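Local coordinates for DNA-binding protein Sso10a-2 (Sulfolobus solfataricus, PDB 4HW0), which binds DNA as a dimeric winged-helix protein and probably takes part in compacting and organising the chromatin of this archaeon, at residues K57-D61 / R62-E66; V39-Q42 / K43-Q47; P23-I27 / T28-Y32; M11-M14 / F15-R19; E93-S96 / E97-T101. One frame throughout, in Å; residues are numbered along the deposited sequence.

Contact 1. Residues K57-D61 / R62-E66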
loop_
_atom_site.group_PDB
_atom_site.type_symbol
_atom_site.label_atom_id
_atom_site.label_comp_id
_atom_site.label_asym_id
_atom_site.label_seq_id
_atom_site.Cartn_x
_atom_site.Cartn_y
_atom_site.Cartn_z
ATOM N N LYS A 57 27.696 21.534 4.577
ATOM C CA LYS A 57 28.787 22.419 4.979
ATOM C C LYS A 57 29.997 21.539 5.243
ATOM O O LYS A 57 29.835 20.369 5.530
ATOM C CB LYS A 57 28.465 23.089 6.313
ATOM C CG LYS A 57 27.473 24.208 6.162
ATOM C CD LYS A 57 27.270 24.978 7.459
ATOM C CE LYS A 57 26.224 26.071 7.155
ATOM N NZ LYS A 57 25.511 26.573 8.364
ATOM N N THR A 58 31.186 22.131 5.207
ATOM C CA THR A 58 32.371 21.493 5.785
ATOM C C THR A 58 32.821 22.337 6.941
ATOM O O THR A 58 32.993 23.529 6.804
ATOM C CB THR A 58 33.481 21.353 4.733
ATOM O OG1 THR A 58 32.953 20.649 3.621
ATOM C CG2 THR A 58 34.684 20.614 5.276
ATOM N N GLU A 59 33.034 21.695 8.086
ATOM C CA GLU A 59 33.502 22.335 9.315
ATOM C C GLU A 59 34.501 21.370 9.924
ATOM O O GLU A 59 34.196 20.156 10.016
ATOM C CB GLU A 59 32.362 22.605 10.294
ATOM C CG GLU A 59 31.114 23.198 9.653
ATOM C CD GLU A 59 30.127 23.777 10.666
ATOM O OE1 GLU A 59 29.736 23.024 11.595
ATOM O OE2 GLU A 59 29.730 24.969 10.507
ATOM N N ASN A 60 35.696 21.856 10.264
ATOM C CA ASN A 60 36.771 20.975 10.792
ATOM C C ASN A 60 37.133 19.853 9.876
ATOM O O ASN A 60 37.389 18.738 10.300
ATOM C CB ASN A 60 36.349 20.381 12.106
ATOM C CG ASN A 60 36.234 21.437 13.164
ATOM O OD1 ASN A 60 35.159 21.683 13.736
ATOM N ND2 ASN A 60 37.347 22.117 13.400
ATOM N N ASP A 61 37.102 20.159 8.610
ATOM C CA ASP A 61 37.404 19.208 7.593
ATOM C C ASP A 61 36.401 18.054 7.552
ATOM O O ASP A 61 36.702 17.029 6.975
ATOM C CB ASP A 61 38.819 18.684 7.841
ATOM C CG ASP A 61 39.574 18.374 6.570
ATOM O OD1 ASP A 61 39.723 19.301 5.750
ATOM O OD2 ASP A 61 40.076 17.232 6.420
ATOM N N ARG A 62 35.230 18.184 8.174
ATOM C CA ARG A 62 34.200 17.099 8.119
ATOM C C ARG A 62 32.936 17.641 7.470
ATOM O O ARG A 62 32.590 18.779 7.696
ATOM C CB ARG A 62 33.886 16.599 9.546
ATOM C CG ARG A 62 34.839 15.512 10.074
ATOM C CD ARG A 62 34.861 15.293 11.618
ATOM N NE ARG A 62 34.805 16.502 12.492
ATOM C CZ ARG A 62 35.766 16.947 13.337
ATOM N NH1 ARG A 62 36.939 16.337 13.466
ATOM N NH2 ARG A 62 35.551 18.040 14.078
ATOM N N LYS A 63 32.285 16.831 6.659
ATOM C CA LYS A 63 30.996 17.199 6.081
ATOM C C LYS A 63 29.897 17.179 7.141
ATOM O O LYS A 63 29.855 16.269 7.981
ATOM C CB LYS A 63 30.681 16.334 4.889
ATOM C CG LYS A 63 31.752 16.521 3.828
ATOM C CD LYS A 63 31.220 16.351 2.440
ATOM C CE LYS A 63 32.282 15.812 1.471
ATOM N NZ LYS A 63 31.744 14.727 0.571
ATOM N N ILE A 64 29.117 18.254 7.197
ATOM C CA ILE A 64 28.013 18.366 8.134
ATOM C C ILE A 64 26.791 18.683 7.330
ATOM O O ILE A 64 26.837 19.586 6.474
ATOM C CB ILE A 64 28.221 19.499 9.141
ATOM C CG1 ILE A 64 29.419 19.196 10.038
ATOM C CG2 ILE A 64 26.983 19.729 9.996
ATOM C CD1 ILE A 64 29.408 17.808 10.694
ATOM N N TYR A 65 25.727 17.928 7.562
ATOM C CA TYR A 65 24.477 18.131 6.849
ATOM C C TYR A 65 23.426 18.688 7.790
ATOM O O TYR A 65 23.404 18.385 9.018
ATOM C CB TYR A 65 24.017 16.824 6.239
ATOM C CG TYR A 65 24.969 16.222 5.259
ATOM C CD1 TYR A 65 26.005 15.390 5.694
ATOM C CD2 TYR A 65 24.802 16.403 3.903
ATOM C CE1 TYR A 65 26.873 14.824 4.791
ATOM C CE2 TYR A 65 25.668 15.823 2.993
ATOM C CZ TYR A 65 26.709 15.070 3.441
ATOM O OH TYR A 65 27.582 14.503 2.513
ATOM N N GLU A 66 22.626 19.588 7.280
ATOM C CA GLU A 66 21.585 20.183 8.097
ATOM C C GLU A 66 20.279 20.045 7.432
ATOM O O GLU A 66 20.162 20.407 6.267
ATOM C CB GLU A 66 21.753 21.673 8.269
ATOM C CG GLU A 66 22.940 22.031 9.052
ATOM C CD GLU A 66 23.113 23.573 9.077
ATOM O OE1 GLU A 66 22.092 24.309 8.794
ATOM O OE2 GLU A 66 24.262 24.011 9.388
#
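Lys57 turns its CG beside its own backbone N (chi1 -77°) and runs out straight from there, and Glu66, extended in the same way from a chi1 of -67°, comes to meet it. Their ends join in a salt bridge, Lys57 NZ to Glu66 OE2 at 3.0 Å, the ammonium sitting on the syn side of the carboxylate and somewhat out of its plane. With an alanine in place of Glu66 this lysine would probably lose its cross-strand mate and its long chain would be left to swing. Between the strands the backbone is paired in two antiparallel rungs: Ile64 N gives to Lys57 O at 2.8 Å, and Lys57 N returns the bond to Ile64 O. This is the beta hairpin that forms the wing of the winged-helix domain, closed by a type I' turn from Glu59 to Arg62, with Asn60 and Asp61 both at positive phi. The second rung shuts the turn, Glu59 N reaching Arg62 O at 3.0 Å while Arg62 N bonds back to Glu59 O from above the carbonyl plane. Arg62 bends at chi3 and folds back over the turn, its guanidinium lying over Asn60, with NH2 3.2 Å from Asn60 CB. On that same face of the hairpin, Glu59 crosses Ile64 at about a right angle, OE1 standing 4.1 Å from Ile64 CG1.

Contact 2. Residues V39-Q42 / K43-Q47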
loop_
_atom_site.group_PDB
_atom_site.type_symbol
_atom_site.label_atom_id
_atom_site.label_comp_id
_atom_site.label_asym_id
_atom_site.label_seq_id
_atom_site.Cartn_x
_atom_site.Cartn_y
_atom_site.Cartn_z
ATOM N N VAL A 39 29.039 3.820 1.286
ATOM C CA VAL A 39 28.726 3.923 -0.136
ATOM C C VAL A 39 27.272 4.289 -0.327
ATOM O O VAL A 39 26.946 5.265 -1.052
ATOM C CB VAL A 39 29.079 2.593 -0.858
ATOM C CG1 VAL A 39 28.711 2.659 -2.332
ATOM C CG2 VAL A 39 30.561 2.313 -0.689
ATOM N N VAL A 40 26.387 3.594 0.365
ATOM C CA VAL A 40 24.946 3.939 0.330
ATOM C C VAL A 40 24.716 5.323 0.891
ATOM O O VAL A 40 23.969 6.092 0.351
ATOM C CB VAL A 40 24.126 2.884 1.094
ATOM C CG1 VAL A 40 22.666 3.255 1.161
ATOM C CG2 VAL A 40 24.299 1.492 0.474
ATOM N N ALA A 41 25.364 5.645 2.019
ATOM C CA ALA A 41 25.163 6.942 2.645
ATOM C C ALA A 41 25.552 8.055 1.684
ATOM O O ALA A 41 24.818 9.027 1.511
ATOM C CB ALA A 41 25.957 7.074 3.919
ATOM N N GLN A 42 26.702 7.905 1.023
ATOM C CA GLN A 42 27.181 8.945 0.091
ATOM C C GLN A 42 26.155 9.206 -1.025
ATOM O O GLN A 42 25.826 10.385 -1.389
ATOM C CB GLN A 42 28.511 8.460 -0.520
ATOM C CG GLN A 42 29.507 9.503 -0.670
ATOM C CD GLN A 42 29.697 10.180 0.655
ATOM O OE1 GLN A 42 29.760 11.406 0.732
ATOM N NE2 GLN A 42 29.721 9.386 1.725
ATOM N N LYS A 43 25.635 8.117 -1.585
ATOM C CA LYS A 43 24.637 8.281 -2.653
ATOM C C LYS A 43 23.362 9.039 -2.187
ATOM O O LYS A 43 22.855 9.984 -2.841
ATOM C CB LYS A 43 24.254 6.910 -3.148
ATOM C CG LYS A 43 23.190 6.998 -4.217
ATOM C CD LYS A 43 22.522 5.691 -4.531
ATOM C CE LYS A 43 21.589 5.833 -5.731
ATOM N NZ LYS A 43 21.235 4.478 -6.224
ATOM N N TYR A 44 22.771 8.560 -1.098
ATOM C CA TYR A 44 21.558 9.191 -0.579
ATOM C C TYR A 44 21.737 10.571 -0.053
ATOM O O TYR A 44 20.864 11.421 -0.267
ATOM C CB TYR A 44 20.961 8.341 0.548
ATOM C CG TYR A 44 20.235 7.170 -0.021
ATOM C CD1 TYR A 44 20.899 6.015 -0.412
ATOM C CD2 TYR A 44 18.875 7.218 -0.144
ATOM C CE1 TYR A 44 20.227 4.945 -0.924
ATOM C CE2 TYR A 44 18.179 6.147 -0.633
ATOM C CZ TYR A 44 18.856 5.011 -1.018
ATOM O OH TYR A 44 18.126 3.984 -1.544
ATOM N N LEU A 45 22.833 10.829 0.645
ATOM C CA LEU A 45 23.098 12.184 1.101
ATOM C C LEU A 45 23.122 13.127 -0.089
ATOM O O LEU A 45 22.621 14.221 0.015
ATOM C CB LEU A 45 24.371 12.272 1.860
ATOM C CG LEU A 45 24.296 11.614 3.252
ATOM C CD1 LEU A 45 25.689 11.422 3.793
ATOM C CD2 LEU A 45 23.464 12.443 4.197
ATOM N N ASP A 46 23.798 12.717 -1.147
ATOM C CA ASP A 46 23.899 13.572 -2.305
ATOM C C ASP A 46 22.544 13.875 -2.962
ATOM O O ASP A 46 22.246 15.019 -3.284
ATOM C CB ASP A 46 24.839 13.023 -3.343
ATOM C CG ASP A 46 25.037 14.087 -4.483
ATOM O OD1 ASP A 46 25.506 15.245 -4.194
ATOM O OD2 ASP A 46 24.603 13.816 -5.601
ATOM N N GLN A 47 21.714 12.856 -3.055
ATOM C CA GLN A 47 20.347 12.997 -3.473
ATOM C C GLN A 47 19.525 13.958 -2.606
ATOM O O GLN A 47 18.828 14.836 -3.129
ATOM C CB GLN A 47 19.664 11.674 -3.601
ATOM C CG GLN A 47 20.253 10.815 -4.739
ATOM C CD GLN A 47 19.368 9.647 -5.025
ATOM O OE1 GLN A 47 18.603 9.210 -4.130
ATOM N NE2 GLN A 47 19.538 9.027 -6.192
#
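Val40 and Tyr44 lie side by side, one turn apart on helix 38-50, which in the order of the winged-helix fold corresponds to the recognition helix of the helix-turn-helix. Val40 CG1, placed anti to the backbone N (chi1 176°), rests 3.6 Å from Tyr44 CE1, while Val40 O meets the same ring at its edge, 3.2 Å from CD1. Beyond the ring, Tyr44 OH is hydrogen-bonded to Thr10 OG1, and the side chain packs on Ile13, Met14 and Ile17 of helix 10-18. On the buried side Ala41 and Leu45 also meet, less closely, Ala41 CB 4.4 Å from Leu45 CD1, and both pack on Ile27 of helix 27-34. The outer side is looser. Lys43 stretches its extended chain away from the preceding turn, and Asp46 reaches on to a salt bridge with Lys50. Of the four successive i to i+4 backbone bonds, the shortest is Leu45 N to Ala41 O at 2.8 Å, and Leu45 CG comes within 3.2 Å of that same oxygen.

Contact 3. Residues P23-I27 / T28-Y32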
loop_
_atom_site.group_PDB
_atom_site.type_symbol
_atom_site.label_atom_id
_atom_site.label_comp_id
_atom_site.label_asym_id
_atom_site.label_seq_id
_atom_site.Cartn_x
_atom_site.Cartn_y
_atom_site.Cartn_z
ATOM N N PRO A 23 19.101 18.794 14.403
ATOM C CA PRO A 23 19.203 19.748 13.280
ATOM C C PRO A 23 20.298 19.405 12.277
ATOM O O PRO A 23 20.191 19.764 11.103
ATOM C CB PRO A 23 19.538 21.065 13.998
ATOM C CG PRO A 23 20.306 20.634 15.217
ATOM C CD PRO A 23 19.774 19.296 15.618
ATOM N N LYS A 24 21.346 18.731 12.754
ATOM C CA LYS A 24 22.539 18.448 11.976
ATOM C C LYS A 24 22.938 16.970 12.103
ATOM O O LYS A 24 22.573 16.262 13.080
ATOM C CB LYS A 24 23.760 19.244 12.501
ATOM C CG LYS A 24 23.673 20.742 12.665
ATOM C CD LYS A 24 25.038 21.372 13.033
ATOM C CE LYS A 24 25.131 22.872 12.795
ATOM N NZ LYS A 24 23.827 23.570 12.620
ATOM N N CYS A 25 23.777 16.520 11.182
ATOM C CA CYS A 25 24.335 15.155 11.221
ATOM C C CYS A 25 25.633 15.181 10.432
ATOM O O CYS A 25 25.715 15.754 9.329
ATOM C CB CYS A 25 23.359 14.098 10.646
ATOM S SG CYS A 25 22.813 14.511 8.966
ATOM N N GLY A 26 26.641 14.539 10.959
ATOM C CA GLY A 26 27.796 14.117 10.170
ATOM C C GLY A 26 27.621 12.673 9.699
ATOM O O GLY A 26 26.584 12.048 9.917
ATOM N N ILE A 27 28.639 12.164 9.044
ATOM C CA ILE A 27 28.545 10.868 8.397
ATOM C C ILE A 27 28.413 9.727 9.399
ATOM O O ILE A 27 27.746 8.746 9.119
ATOM C CB ILE A 27 29.737 10.684 7.451
ATOM C CG1 ILE A 27 29.571 9.442 6.559
ATOM C CG2 ILE A 27 31.035 10.603 8.216
ATOM C CD1 ILE A 27 28.502 9.560 5.496
ATOM N N THR A 28 29.038 9.853 10.565
ATOM C CA THR A 28 28.912 8.869 11.602
ATOM C C THR A 28 27.458 8.714 12.023
ATOM O O THR A 28 26.908 7.607 12.091
ATOM C CB THR A 28 29.784 9.207 12.842
ATOM O OG1 THR A 28 31.135 9.303 12.405
ATOM C CG2 THR A 28 29.646 8.123 13.949
ATOM N N ARG A 29 26.822 9.836 12.273
ATOM C CA ARG A 29 25.453 9.829 12.678
ATOM C C ARG A 29 24.583 9.262 11.584
ATOM O O ARG A 29 23.635 8.528 11.861
ATOM C CB ARG A 29 25.069 11.261 12.955
ATOM C CG ARG A 29 24.284 11.492 14.177
ATOM C CD ARG A 29 24.314 12.897 14.679
ATOM N NE ARG A 29 22.924 13.354 14.630
ATOM C CZ ARG A 29 22.369 14.260 15.439
ATOM N NH1 ARG A 29 23.119 14.866 16.360
ATOM N NH2 ARG A 29 21.061 14.597 15.271
ATOM N N VAL A 30 24.903 9.585 10.307
ATOM C CA VAL A 30 24.151 9.048 9.220
ATOM C C VAL A 30 24.349 7.542 9.047
ATOM O O VAL A 30 23.384 6.818 8.940
ATOM C CB VAL A 30 24.469 9.760 7.886
ATOM C CG1 VAL A 30 23.808 8.999 6.756
ATOM C CG2 VAL A 30 24.010 11.184 7.992
ATOM N N ILE A 31 25.577 7.056 9.031
ATOM C CA ILE A 31 25.849 5.625 8.833
ATOM C C ILE A 31 25.217 4.778 9.960
ATOM O O ILE A 31 24.518 3.793 9.717
ATOM C CB ILE A 31 27.380 5.360 8.762
ATOM C CG1 ILE A 31 27.918 5.787 7.389
ATOM C CG2 ILE A 31 27.750 3.930 9.019
ATOM C CD1 ILE A 31 29.434 5.888 7.349
ATOM N N TYR A 32 25.464 5.178 11.205
ATOM C CA TYR A 32 25.041 4.405 12.309
ATOM C C TYR A 32 23.591 4.639 12.597
ATOM O O TYR A 32 22.882 3.673 12.916
ATOM C CB TYR A 32 25.989 4.589 13.513
ATOM C CG TYR A 32 27.323 4.018 13.187
ATOM C CD1 TYR A 32 27.544 2.653 13.281
ATOM C CD2 TYR A 32 28.358 4.818 12.733
ATOM C CE1 TYR A 32 28.789 2.111 12.988
ATOM C CE2 TYR A 32 29.593 4.290 12.427
ATOM C CZ TYR A 32 29.794 2.948 12.512
ATOM O OH TYR A 32 31.020 2.367 12.248
#
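Val30 N bonds to Gly26 O at 3.0 Å and Ile31 N to Ile27 O at 2.8 Å, the opening turn of a helix that starts straight after the short strand 24-25, with Gly26 at the N-cap position. Side chains then tie the strand to that first turn. Cys25 SG, held between its backbone N and carbonyl carbon (chi1 55°), lies 3.7 Å from Val30 CG2; the same sulfur is in a disulfide with Cys21, so the methyl packs against a covalent link. Arg29 swings back along the strand, its chain bent at chi3, and lays one face of its guanidinium over Lys24 O, which sits 3.1 Å from Arg29 CZ. The carbonyl oxygen lies above the plane, over the group's centre, where the N-H bonds do not point at it, and Arg29 NE is used elsewhere, on Asn20 O. On the other side of the helix, Ile27 and Ile31 cross at a slant with Ile27 CG1 3.6 Å from Ile31 CD1, and Ile27 also packs on Ala41, Gln42 and Leu45 of helix 38-50. A short strand that pairs with the wing and leads directly into the first helix of the helix-turn-helix is characteristic of the winged-helix fold.

Contact 4. Residues M11-M14 / F15-R19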
loop_
_atom_site.group_PDB
_atom_site.type_symbol
_atom_site.label_atom_id
_atom_site.label_comp_id
_atom_site.label_asym_id
_atom_site.label_seq_id
_atom_site.Cartn_x
_atom_site.Cartn_y
_atom_site.Cartn_z
HETATM N N MSE A 11 12.680 5.386 -0.129
HETATM C CA MSE A 11 11.923 6.352 0.648
HETATM C C MSE A 11 12.293 6.116 2.100
HETATM O O MSE A 11 12.626 7.022 2.881
HETATM C CB MSE A 11 10.383 6.328 0.420
HETATM C CG MSE A 11 10.080 7.149 -0.826
HETATM SE SE MSE A 11 8.111 7.151 -1.026
HETATM C CE MSE A 11 8.035 7.971 -2.862
ATOM N N GLU A 12 12.255 4.886 2.486
ATOM C CA GLU A 12 12.547 4.554 3.832
ATOM C C GLU A 12 13.976 4.806 4.279
ATOM O O GLU A 12 14.220 5.150 5.421
ATOM C CB GLU A 12 12.155 3.133 4.065
ATOM C CG GLU A 12 12.277 2.742 5.507
ATOM C CD GLU A 12 11.557 1.418 5.770
ATOM O OE1 GLU A 12 10.995 0.776 4.808
ATOM O OE2 GLU A 12 11.602 1.069 6.950
ATOM N N ILE A 13 14.946 4.587 3.402
ATOM C CA ILE A 13 16.303 4.936 3.768
ATOM C C ILE A 13 16.391 6.416 4.002
ATOM O O ILE A 13 17.033 6.886 4.885
ATOM C CB ILE A 13 17.299 4.434 2.669
ATOM C CG1 ILE A 13 17.420 2.924 2.775
ATOM C CG2 ILE A 13 18.702 4.993 2.876
ATOM C CD1 ILE A 13 18.034 2.269 1.548
HETATM N N MSE A 14 15.781 7.188 3.093
HETATM C CA MSE A 14 15.803 8.629 3.261
HETATM C C MSE A 14 15.221 9.049 4.575
HETATM O O MSE A 14 15.719 9.948 5.237
HETATM C CB MSE A 14 15.047 9.290 2.091
HETATM C CG MSE A 14 15.734 9.167 0.786
HETATM SE SE MSE A 14 14.750 10.198 -0.603
HETATM C CE MSE A 14 16.242 10.685 -1.711
ATOM N N PHE A 15 14.118 8.441 4.968
ATOM C CA PHE A 15 13.503 8.720 6.254
ATOM C C PHE A 15 14.476 8.433 7.368
ATOM O O PHE A 15 14.616 9.236 8.297
ATOM C CB PHE A 15 12.203 7.930 6.456
ATOM C CG PHE A 15 11.627 8.016 7.840
ATOM C CD1 PHE A 15 11.025 9.160 8.271
ATOM C CD2 PHE A 15 11.681 6.959 8.700
ATOM C CE1 PHE A 15 10.497 9.286 9.570
ATOM C CE2 PHE A 15 11.084 7.024 9.956
ATOM C CZ PHE A 15 10.514 8.218 10.407
ATOM N N ASP A 16 15.125 7.278 7.281
ATOM C CA ASP A 16 16.097 6.897 8.328
ATOM C C ASP A 16 17.311 7.822 8.405
ATOM O O ASP A 16 17.793 8.120 9.453
ATOM C CB ASP A 16 16.513 5.446 8.154
ATOM C CG ASP A 16 15.398 4.464 8.591
ATOM O OD1 ASP A 16 14.649 4.817 9.528
ATOM O OD2 ASP A 16 15.271 3.381 7.987
ATOM N N ILE A 17 17.726 8.373 7.273
ATOM C CA ILE A 17 18.699 9.460 7.335
ATOM C C ILE A 17 18.165 10.741 7.976
ATOM O O ILE A 17 18.787 11.344 8.869
ATOM C CB ILE A 17 19.233 9.771 5.928
ATOM C CG1 ILE A 17 19.983 8.566 5.406
ATOM C CG2 ILE A 17 20.145 10.980 5.934
ATOM C CD1 ILE A 17 20.326 8.554 3.945
ATOM N N LEU A 18 17.071 11.230 7.441
ATOM C CA LEU A 18 16.533 12.481 7.865
ATOM C C LEU A 18 16.202 12.561 9.341
ATOM O O LEU A 18 16.354 13.627 9.967
ATOM C CB LEU A 18 15.276 12.814 7.081
ATOM C CG LEU A 18 15.589 13.167 5.610
ATOM C CD1 LEU A 18 14.319 13.094 4.829
ATOM C CD2 LEU A 18 16.287 14.494 5.445
ATOM N N ARG A 19 15.702 11.468 9.879
ATOM C CA ARG A 19 15.274 11.508 11.276
ATOM C C ARG A 19 16.486 11.495 12.152
ATOM O O ARG A 19 16.370 11.690 13.348
ATOM C CB ARG A 19 14.290 10.371 11.560
ATOM C CG ARG A 19 14.927 9.010 11.604
ATOM C CD ARG A 19 13.914 7.867 11.784
ATOM N NE ARG A 19 14.635 6.592 11.788
ATOM C CZ ARG A 19 15.393 6.188 12.811
ATOM N NH1 ARG A 19 15.519 6.938 13.919
ATOM N NH2 ARG A 19 16.048 5.029 12.743
#
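Glu12 and Asp16 stand side by side, one turn apart on helix 10-18, the first helix of the winged-helix domain. Asp16 repays following outward. Its CB lies 3.6 Å from Glu12 O, and with CG beside the backbone N (chi1 -74°) the carboxylate leans back over that turn, CG following at 3.5 Å from the same Glu12 O. OD2, 3.3 Å from Glu12 O without a bond between the two acceptors, also comes 3.9 Å from Glu12 CG and has its salt bridge with Arg8; OD1 faces the other way along the helix and takes Arg19 NE at 2.9 Å on its anti lone pair. A leucine in place of Asp16 would probably leave Arg8 and Arg19 without their shared anion. Glu12 pairs with Arg85, and these arginines probably offset the closeness of the two carboxylates. Elsewhere round the helix, Ile13 and Ile17 pack against Tyr44, while Met14, a selenomethionine, touches Leu99 of the second subunit. Ile13 CG2 lies 4.1 Å from Ile17 CD1, and Leu18 CG sits 3.2 Å from Met14 O.

Contact 5. Residues E93-S96 / E97-T101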
loop_
_atom_site.group_PDB
_atom_site.type_symbol
_atom_site.label_atom_id
_atom_site.label_comp_id
_atom_site.label_asym_id
_atom_site.label_seq_id
_atom_site.Cartn_x
_atom_site.Cartn_y
_atom_site.Cartn_z
ATOM N N GLU A 93 -3.842 -8.816 5.255
ATOM C CA GLU A 93 -3.855 -10.039 6.077
ATOM C C GLU A 93 -5.264 -10.359 6.535
ATOM O O GLU A 93 -5.649 -11.510 6.594
ATOM C CB GLU A 93 -2.947 -9.923 7.333
ATOM C CG GLU A 93 -1.441 -9.886 7.076
ATOM C CD GLU A 93 -0.606 -9.414 8.315
ATOM O OE1 GLU A 93 -1.156 -9.240 9.452
ATOM O OE2 GLU A 93 0.618 -9.171 8.141
ATOM N N LYS A 94 -6.034 -9.341 6.873
ATOM C CA LYS A 94 -7.405 -9.592 7.321
ATOM C C LYS A 94 -8.284 -10.172 6.216
ATOM O O LYS A 94 -9.130 -11.016 6.451
ATOM C CB LYS A 94 -8.091 -8.327 7.848
ATOM C CG LYS A 94 -7.600 -7.795 9.157
ATOM C CD LYS A 94 -8.608 -6.740 9.672
ATOM C CE LYS A 94 -9.661 -7.382 10.604
ATOM N NZ LYS A 94 -10.533 -6.314 11.205
ATOM N N VAL A 95 -8.077 -9.711 4.993
ATOM C CA VAL A 95 -8.767 -10.315 3.849
ATOM C C VAL A 95 -8.326 -11.766 3.670
ATOM O O VAL A 95 -9.119 -12.690 3.539
ATOM C CB VAL A 95 -8.447 -9.536 2.558
ATOM C CG1 VAL A 95 -9.014 -10.264 1.354
ATOM C CG2 VAL A 95 -8.979 -8.128 2.682
ATOM N N SER A 96 -7.024 -11.962 3.700
ATOM C CA SER A 96 -6.483 -13.295 3.487
ATOM C C SER A 96 -7.055 -14.338 4.487
ATOM O O SER A 96 -7.314 -15.493 4.142
ATOM C CB SER A 96 -4.922 -13.220 3.442
ATOM O OG SER A 96 -4.381 -14.492 3.110
ATOM N N GLU A 97 -7.186 -13.946 5.760
ATOM C CA GLU A 97 -7.775 -14.807 6.766
ATOM C C GLU A 97 -9.119 -15.337 6.371
ATOM O O GLU A 97 -9.517 -16.407 6.808
ATOM C CB GLU A 97 -7.955 -14.059 8.111
ATOM C CG GLU A 97 -6.712 -13.784 8.947
ATOM C CD GLU A 97 -6.995 -12.745 10.102
ATOM O OE1 GLU A 97 -8.203 -12.466 10.500
ATOM O OE2 GLU A 97 -5.987 -12.171 10.593
ATOM N N LEU A 98 -9.892 -14.551 5.613
ATOM C CA LEU A 98 -11.210 -14.966 5.187
ATOM C C LEU A 98 -11.198 -15.820 3.912
ATOM O O LEU A 98 -12.227 -16.320 3.505
ATOM C CB LEU A 98 -12.112 -13.742 4.963
ATOM C CG LEU A 98 -12.556 -13.070 6.256
ATOM C CD1 LEU A 98 -13.015 -11.664 6.037
ATOM C CD2 LEU A 98 -13.700 -13.840 6.817
ATOM N N LEU A 99 -10.035 -15.962 3.298
ATOM C CA LEU A 99 -9.907 -16.752 2.057
ATOM C C LEU A 99 -9.347 -18.188 2.254
ATOM O O LEU A 99 -8.574 -18.663 1.485
ATOM C CB LEU A 99 -9.035 -15.932 1.117
ATOM C CG LEU A 99 -9.723 -14.627 0.659
ATOM C CD1 LEU A 99 -8.739 -13.904 -0.262
ATOM C CD2 LEU A 99 -11.035 -14.958 0.002
ATOM N N ARG A 100 -9.840 -18.851 3.286
ATOM C CA ARG A 100 -9.452 -20.210 3.633
ATOM C C ARG A 100 -10.647 -20.993 3.626
ATOM O O ARG A 100 -11.747 -20.474 3.624
ATOM C CB ARG A 100 -8.717 -20.328 4.975
ATOM C CG ARG A 100 -7.326 -19.739 4.855
ATOM C CD ARG A 100 -6.541 -19.557 6.116
ATOM N NE ARG A 100 -5.093 -19.368 5.893
ATOM C CZ ARG A 100 -4.481 -18.284 5.417
ATOM N NH1 ARG A 100 -5.166 -17.215 5.053
ATOM N NH2 ARG A 100 -3.142 -18.260 5.267
ATOM N N THR A 101 -10.436 -22.287 3.533
ATOM C CA THR A 101 -11.483 -23.246 3.710
ATOM C C THR A 101 -10.871 -24.580 4.089
ATOM O O THR A 101 -9.802 -24.906 3.579
ATOM C CB THR A 101 -12.207 -23.513 2.411
ATOM O OG1 THR A 101 -13.187 -24.498 2.689
ATOM C CG2 THR A 101 -11.242 -24.031 1.284
HETATM O O HOH W 1 -10.165 -11.455 9.059
#
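The far end of the long helix 69-98, which builds the two-stranded antiparallel coiled coil of the dimer, loses its regular bonding over Glu97 and Leu98 and passes into coil from Leu99. Val95 and Leu99 carry the apolar side: they lie alongside each other, pointing the same way, with Val95 CG1 4.0 Å from Leu99 CD1. Both face the second subunit, where Val95 packs on Met11 and Leu99 on Val51 of that chain. The backbone records how the helix closes. Glu97 N still makes a regular i to i+4 bond to Glu93 O at 3.0 Å, but Leu98 N turns to Val95 O and Leu99 N to Ser96 O, each at 2.9 Å and each from well above the carbonyl plane. A water bridges the turn, giving one hydrogen to Lys94 O and the other to Glu97 OE1, 2.6 Å away. Arg100, extended from CG to NE, brings NH1 back over the helix end for a weak bond to Ser96 OG at 3.4 Å; a chi1 of -175° sets that hydroxyl beside the serine's carbonyl carbon, where the arginine returns. The switch from i to i+4 to i to i+3 bonds is characteristic of a helix C-terminus, here that of the coiled-coil helix.

Contacts 2, 3 and 4 are partly buried and hold three helices, 38-50, 27-34 and 10-18, around one apolar centre. Their chemistry still differs: contact 2 is mainly aliphatic and aromatic packing, contact 3 adds a disulfide and a guanidinium laid over a carbonyl, and contact 4 carries a network of arginines and carboxylates on its polar side. Contact 1 is the surface wing, built on backbone pairing with a salt bridge, and it shares the sheet with contact 3 through neighbouring strands. Contact 5, a surface helix end with a water bridge, lies about 52 Å from contact 1 between centres. Contacts 4 and 5 both reach the second subunit.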